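Local structure of L-Ala-D/L-Glu Epimerase (Escherichia coli, 1JPD) at residues 153-157 and 158-162; 169-172 and 173-176; 193-196 and 197-201. The protein belongs to the enolase superfamily, joining a mandelate racemase/muconate lactonizing enzyme-type N-terminal domain to a C-terminal domain of the TIM-barrel clan. All blocks are in the same frame, centred on the assembly; numbering follows the deposited sequence.

Contact 1: residues 153-157 and 158-162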
# COMPACT_ATOMS: atom_id res chain seq x y z
N VAL A 153 4.41 9.01 11.24
CA VAL A 153 4.43 10.46 11.36
C VAL A 153 4.60 11.10 9.99
O VAL A 153 5.58 10.84 9.30
CB VAL A 153 5.58 10.93 12.27
CG1 VAL A 153 5.57 12.45 12.35
CG2 VAL A 153 5.42 10.34 13.66
N LYS A 154 3.62 11.92 9.61
CA LYS A 154 3.67 12.62 8.33
C LYS A 154 4.46 13.92 8.53
O LYS A 154 4.18 14.68 9.45
CB LYS A 154 2.26 12.95 7.84
CG LYS A 154 1.50 11.78 7.24
CD LYS A 154 1.39 11.92 5.72
CE LYS A 154 0.54 10.79 5.11
NZ LYS A 154 -0.88 10.81 5.58
N LEU A 155 5.44 14.17 7.68
CA LEU A 155 6.22 15.40 7.81
C LEU A 155 6.44 16.09 6.47
O LEU A 155 6.51 15.44 5.42
CB LEU A 155 7.59 15.13 8.44
CG LEU A 155 7.71 14.63 9.88
CD1 LEU A 155 9.18 14.40 10.21
CD2 LEU A 155 7.11 15.65 10.82
N ASP A 156 6.53 17.41 6.51
CA ASP A 156 6.82 18.16 5.31
C ASP A 156 8.22 18.68 5.52
O ASP A 156 9.02 18.06 6.21
CB ASP A 156 5.83 19.32 5.09
CG ASP A 156 5.74 20.26 6.28
OD1 ASP A 156 6.64 20.25 7.15
OD2 ASP A 156 4.75 21.03 6.32
N ASN A 157 8.52 19.84 4.96
CA ASN A 157 9.85 20.39 5.09
C ASN A 157 10.02 21.32 6.28
O ASN A 157 11.05 21.95 6.44
CB ASN A 157 10.19 21.12 3.79
CG ASN A 157 11.66 21.10 3.50
OD1 ASN A 157 12.28 20.04 3.45
ND2 ASN A 157 12.23 22.28 3.29
N HIS A 158 9.01 21.40 7.14
CA HIS A 158 9.10 22.30 8.28
C HIS A 158 9.21 21.68 9.66
O HIS A 158 8.76 20.56 9.89
CB HIS A 158 7.90 23.25 8.25
CG HIS A 158 7.82 24.06 6.99
ND1 HIS A 158 8.68 25.11 6.73
CD2 HIS A 158 7.03 23.93 5.90
CE1 HIS A 158 8.42 25.59 5.52
NE2 HIS A 158 7.43 24.89 5.00
N LEU A 159 9.83 22.44 10.56
CA LEU A 159 10.02 22.05 11.95
C LEU A 159 10.29 20.56 12.16
O LEU A 159 9.71 19.94 13.05
CB LEU A 159 8.80 22.46 12.76
CG LEU A 159 8.40 23.93 12.66
CD1 LEU A 159 7.15 24.17 13.48
CD2 LEU A 159 9.53 24.82 13.14
N ILE A 160 11.17 19.98 11.35
CA ILE A 160 11.48 18.56 11.48
C ILE A 160 12.02 18.17 12.85
O ILE A 160 11.63 17.14 13.40
CB ILE A 160 12.48 18.11 10.41
CG1 ILE A 160 11.86 18.30 9.03
CG2 ILE A 160 12.89 16.66 10.64
CD1 ILE A 160 10.46 17.73 8.91
N SER A 161 12.90 18.97 13.42
CA SER A 161 13.47 18.61 14.71
C SER A 161 12.49 18.70 15.88
O SER A 161 12.26 17.70 16.56
CB SER A 161 14.71 19.45 15.02
OG SER A 161 15.79 19.06 14.18
N GLU A 162 11.89 19.87 16.11
CA GLU A 162 10.98 19.96 17.24
C GLU A 162 9.81 18.98 17.14
O GLU A 162 9.48 18.33 18.14
CB GLU A 162 10.45 21.39 17.43
CG GLU A 162 9.85 21.56 18.82
CD GLU A 162 9.58 23.00 19.20
OE1 GLU A 162 9.96 23.91 18.44
OE2 GLU A 162 9.00 23.21 20.29

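Contact 2: residues 169-172 and 173-176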
# COMPACT_ATOMS: atom_id res chain seq x y z
N THR A 169 9.17 12.18 22.69
CA THR A 169 9.12 12.42 24.13
C THR A 169 7.75 11.99 24.68
O THR A 169 7.65 11.53 25.81
CB THR A 169 9.32 13.93 24.47
OG1 THR A 169 10.60 14.37 23.98
CG2 THR A 169 9.25 14.16 25.98
N ALA A 170 6.71 12.15 23.85
CA ALA A 170 5.35 11.80 24.23
C ALA A 170 5.09 10.30 24.22
O ALA A 170 4.45 9.77 25.12
CB ALA A 170 4.35 12.51 23.32
N VAL A 171 5.58 9.62 23.18
CA VAL A 171 5.39 8.18 23.07
C VAL A 171 6.76 7.53 22.96
O VAL A 171 7.14 7.00 21.92
CB VAL A 171 4.51 7.82 21.85
CG1 VAL A 171 3.11 8.41 22.03
CG2 VAL A 171 5.13 8.35 20.57
N PRO A 172 7.52 7.54 24.07
CA PRO A 172 8.86 6.96 24.11
C PRO A 172 8.90 5.48 23.75
O PRO A 172 9.94 4.97 23.33
CB PRO A 172 9.31 7.22 25.55
CG PRO A 172 8.03 7.12 26.30
CD PRO A 172 7.09 7.92 25.43
N ASP A 173 7.78 4.79 23.89
CA ASP A 173 7.74 3.36 23.58
C ASP A 173 7.13 3.02 22.23
O ASP A 173 7.21 1.88 21.79
CB ASP A 173 6.98 2.59 24.66
CG ASP A 173 7.67 2.66 26.00
OD1 ASP A 173 8.91 2.48 26.04
OD2 ASP A 173 6.97 2.88 27.02
N ALA A 174 6.51 4.01 21.59
CA ALA A 174 5.89 3.78 20.30
C ALA A 174 6.92 3.54 19.21
O ALA A 174 8.00 4.13 19.23
CB ALA A 174 5.04 4.99 19.93
N THR A 175 6.59 2.65 18.28
CA THR A 175 7.47 2.39 17.14
C THR A 175 7.09 3.50 16.15
O THR A 175 5.92 3.64 15.80
CB THR A 175 7.19 1.04 16.47
OG1 THR A 175 7.42 -0.02 17.41
CG2 THR A 175 8.09 0.85 15.26
N LEU A 176 8.06 4.29 15.70
CA LEU A 176 7.78 5.39 14.79
C LEU A 176 8.39 5.25 13.40
O LEU A 176 9.55 4.87 13.26
CB LEU A 176 8.28 6.71 15.39
CG LEU A 176 7.88 7.12 16.80
CD1 LEU A 176 8.63 8.38 17.18
CD2 LEU A 176 6.39 7.35 16.87

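Contact 3: residues 193-196 and 197-201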
# COMPACT_ATOMS: atom_id res chain seq x y z
N CYS A 193 18.30 12.56 8.73
CA CYS A 193 18.19 11.13 8.97
C CYS A 193 18.88 10.83 10.28
O CYS A 193 18.42 10.01 11.07
CB CYS A 193 18.84 10.31 7.84
SG CYS A 193 18.04 10.46 6.24
N GLN A 194 19.98 11.54 10.54
CA GLN A 194 20.73 11.33 11.78
C GLN A 194 19.89 11.66 13.01
O GLN A 194 19.98 10.98 14.02
CB GLN A 194 22.01 12.16 11.79
CG GLN A 194 23.00 11.68 12.85
CD GLN A 194 23.33 10.20 12.68
OE1 GLN A 194 23.89 9.79 11.65
NE2 GLN A 194 22.98 9.39 13.68
N LEU A 195 19.08 12.71 12.91
CA LEU A 195 18.21 13.08 14.02
C LEU A 195 17.14 12.01 14.22
O LEU A 195 16.81 11.67 15.35
CB LEU A 195 17.52 14.41 13.74
CG LEU A 195 16.45 14.72 14.79
CD1 LEU A 195 17.11 14.79 16.17
CD2 LEU A 195 15.75 16.02 14.46
N LEU A 196 16.58 11.50 13.13
CA LEU A 196 15.56 10.47 13.24
C LEU A 196 16.16 9.26 13.93
O LEU A 196 15.50 8.59 14.73
CB LEU A 196 15.03 10.07 11.85
CG LEU A 196 14.29 11.19 11.11
CD1 LEU A 196 13.67 10.65 9.82
CD2 LEU A 196 13.21 11.77 12.03
N ALA A 197 17.43 8.99 13.65
CA ALA A 197 18.12 7.87 14.27
C ALA A 197 18.33 8.15 15.76
O ALA A 197 18.16 7.26 16.58
CB ALA A 197 19.46 7.61 13.58
N ASP A 198 18.69 9.39 16.12
CA ASP A 198 18.89 9.71 17.53
C ASP A 198 17.60 9.48 18.33
O ASP A 198 17.66 9.23 19.54
CB ASP A 198 19.32 11.18 17.73
CG ASP A 198 20.69 11.49 17.15
OD1 ASP A 198 21.52 10.56 16.99
OD2 ASP A 198 20.96 12.68 16.88
N LEU A 199 16.45 9.57 17.65
CA LEU A 199 15.15 9.40 18.29
C LEU A 199 14.58 8.00 18.15
O LEU A 199 13.42 7.73 18.52
CB LEU A 199 14.16 10.42 17.71
CG LEU A 199 14.56 11.88 17.97
CD1 LEU A 199 13.54 12.83 17.37
CD2 LEU A 199 14.67 12.10 19.48
N GLY A 200 15.39 7.10 17.60
CA GLY A 200 14.96 5.72 17.43
C GLY A 200 13.92 5.49 16.35
O GLY A 200 13.19 4.50 16.41
N VAL A 201 13.84 6.38 15.36
CA VAL A 201 12.88 6.22 14.28
C VAL A 201 13.26 4.95 13.52
O VAL A 201 14.38 4.82 13.02
CB VAL A 201 12.90 7.42 13.31
CG1 VAL A 201 11.99 7.15 12.12
CG2 VAL A 201 12.45 8.68 14.04

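Contact 1: residues 153-157 and 158-162
Leu155 meets Ile160 and Asp156 meets His158 where strand 150-154 of the TIM-barrel domain gives way to helix 160-170, so the contact is local, within the beta-alpha loop that joins them. Leu155, the first residue beyond the strand, points its CB toward the helix start. With CG beside its backbone N (chi1 -65°) and the chain extended from there, its CD1 comes within 3.8 Å of Ile160 CD1, and Leu155 CB is almost as near, 3.9 Å from that same methyl. The two side chains meet at a slant. Trp184, from a loop further on, packs against both.

Asp156 comes next and closes an Asx turn: its OD1 accepts the backbone N-H of His158 at 2.6 Å from His158 N, a fairly straight bond that reaches the oxygen from above the carboxylate plane. Its CG sits between the backbone N and the carbonyl carbon (chi1 55°), which swings the carboxylate forward along the chain toward that N-H. OD1 also takes part in a salt bridge with Arg163 in the first turn of the helix, so one oxygen holds both the loop N-H and a charge of the helix's first turn. OD2 lies instead in the plane of the His158 ring, at its edge, 3.7 Å from His158 CD2, with carboxylate and ring planes 84° apart. The backbone O of Asp156 lies close to Ile160 CD1 and accepts a hydrogen bond from Trp184.

Asn157 CB points away overall, though it still touches His158 N, and OD1 accepts a hydrogen bond from Arg192 of helix 189-198. What Asn157 offers Ile160 is backbone: Asn157 C lies 4.5 Å from Ile160 CD1.

Contact 2: residues 169-172 and 173-176
Val171 packs on Ala174 and Leu176 mainly through its CG2 methyl. Its chi1 of -63° leaves CG1 beside the backbone N, opposite the carbonyl carbon, and lodges CG2 between the two backbone branches, facing the chain as it returns. There CG2 lies 3.4 Å from Ala174 CB, which is also near Val171 CB, so that the alanine methyl sits against the root of the valine as well as its branch. Leu176 comes to the same methyl from further along: its CB points back toward 169-172, and its CD2 branch comes to 4.0 Å from Val171 CG2, crossing the valine at a slant.

Val171 and Ala174 are brought together by a type I beta turn, the tight alpha-beta connection between helix 160-170 and strand 175-179 in a beta-alpha-beta unit of the barrel, and the strand that follows carries Leu176 back to them. Ala174 N donates to Val171 O at 3.1 Å, the bond that closes the turn. Pro172 and Asp173 fill the two corner positions, and the ring-fixed phi of the proline suits the first of them.

Asp173 has CG beside its own backbone N (chi1 -64°), which folds the carboxylate back over the preceding peptide and leaves OD1 3.8 Å from Pro172 C. Both corner side chains are exposed, whereas Val171, Ala174 and Leu176 are buried against Leu151 of the neighbouring strand, and Trp144 of helix 133-145 covers the valine and the alanine. Arg168 NH1 reaches from the last turn of the helix to hydrogen-bond the carbonyl oxygens of both Val171 and Ala174.

Contact 3: residues 193-196 and 197-201
Leu196 and Val201 pack together across the end of helix 189-198, which finishes in a Schellman motif. Val201 N donates to Leu196 O at 2.8 Å in a nearly straight bond (159°), and inside that loop Gly200 N donates to Ala197 O at 3.0 Å. Gly200, with positive phi, is the C-prime residue that turns the chain back. The apolar pairing usual for this motif is present as well: Val201 CG2 lies 3.7 Å from Leu196 CB and 3.8 Å from Leu196 CD2, one methyl filling the angle between root and branch of the leucine. Met164 of helix 160-170 touches both side chains, as it does Leu199. One turn round the helix, Leu195 CD1 and Leu199 CD1 meet more loosely at 4.2 Å. Leu199 N makes only weak bonds, divided between Leu195 O and Leu196 O, as the helix comes undone.

The side chain of Asp198 lies back along the preceding turn. Its CB is 3.5 Å from Leu195 O. With CG beside the backbone N (chi1 -66°), the carboxylate carbon comes over Gln194 O, the acceptor of Asp198's own N-H. Both carboxylate oxygens stay near that carbonyl oxygen without bonding to it, all being acceptors. OD2 also passes 4.0 Å from Leu195 CA, while Gln194 bends at its second torsion to bring NE2 within 3.8 Å of Asp198 OD1. Amide and carboxylate planes stand 43° apart, in loose polar proximity.

A carboxylate over a carbonyl oxygen at the C-terminal end of a helix would probably be somewhat disfavoured, which may raise its pKa slightly; solvent and the nearby Gln194 amide would soften this.

In the fold
The three contacts follow in series along the chain through two successive beta-alpha-beta units of the barrel domain. Contact 1 leads from strand 150-154 into helix 160-170, contact 2 from that helix into strand 175-179, and contact 3 ends helix 189-198 before strand 203-205. The strands are consecutive parallel neighbours in one sheet. Contacts 1 and 2, at the two ends of helix 160-170, have centres about 16 Å apart and do not touch. Contact 3 lies about 13 Å from contact 1 and 12 Å from contact 2, centre to centre, and touches both: Ser161 packs on Leu195, and the backbone O of Leu176 lies against Val201 CG1. Neighbouring units thus meet helix against helix and strand against the chain after helix 189-198.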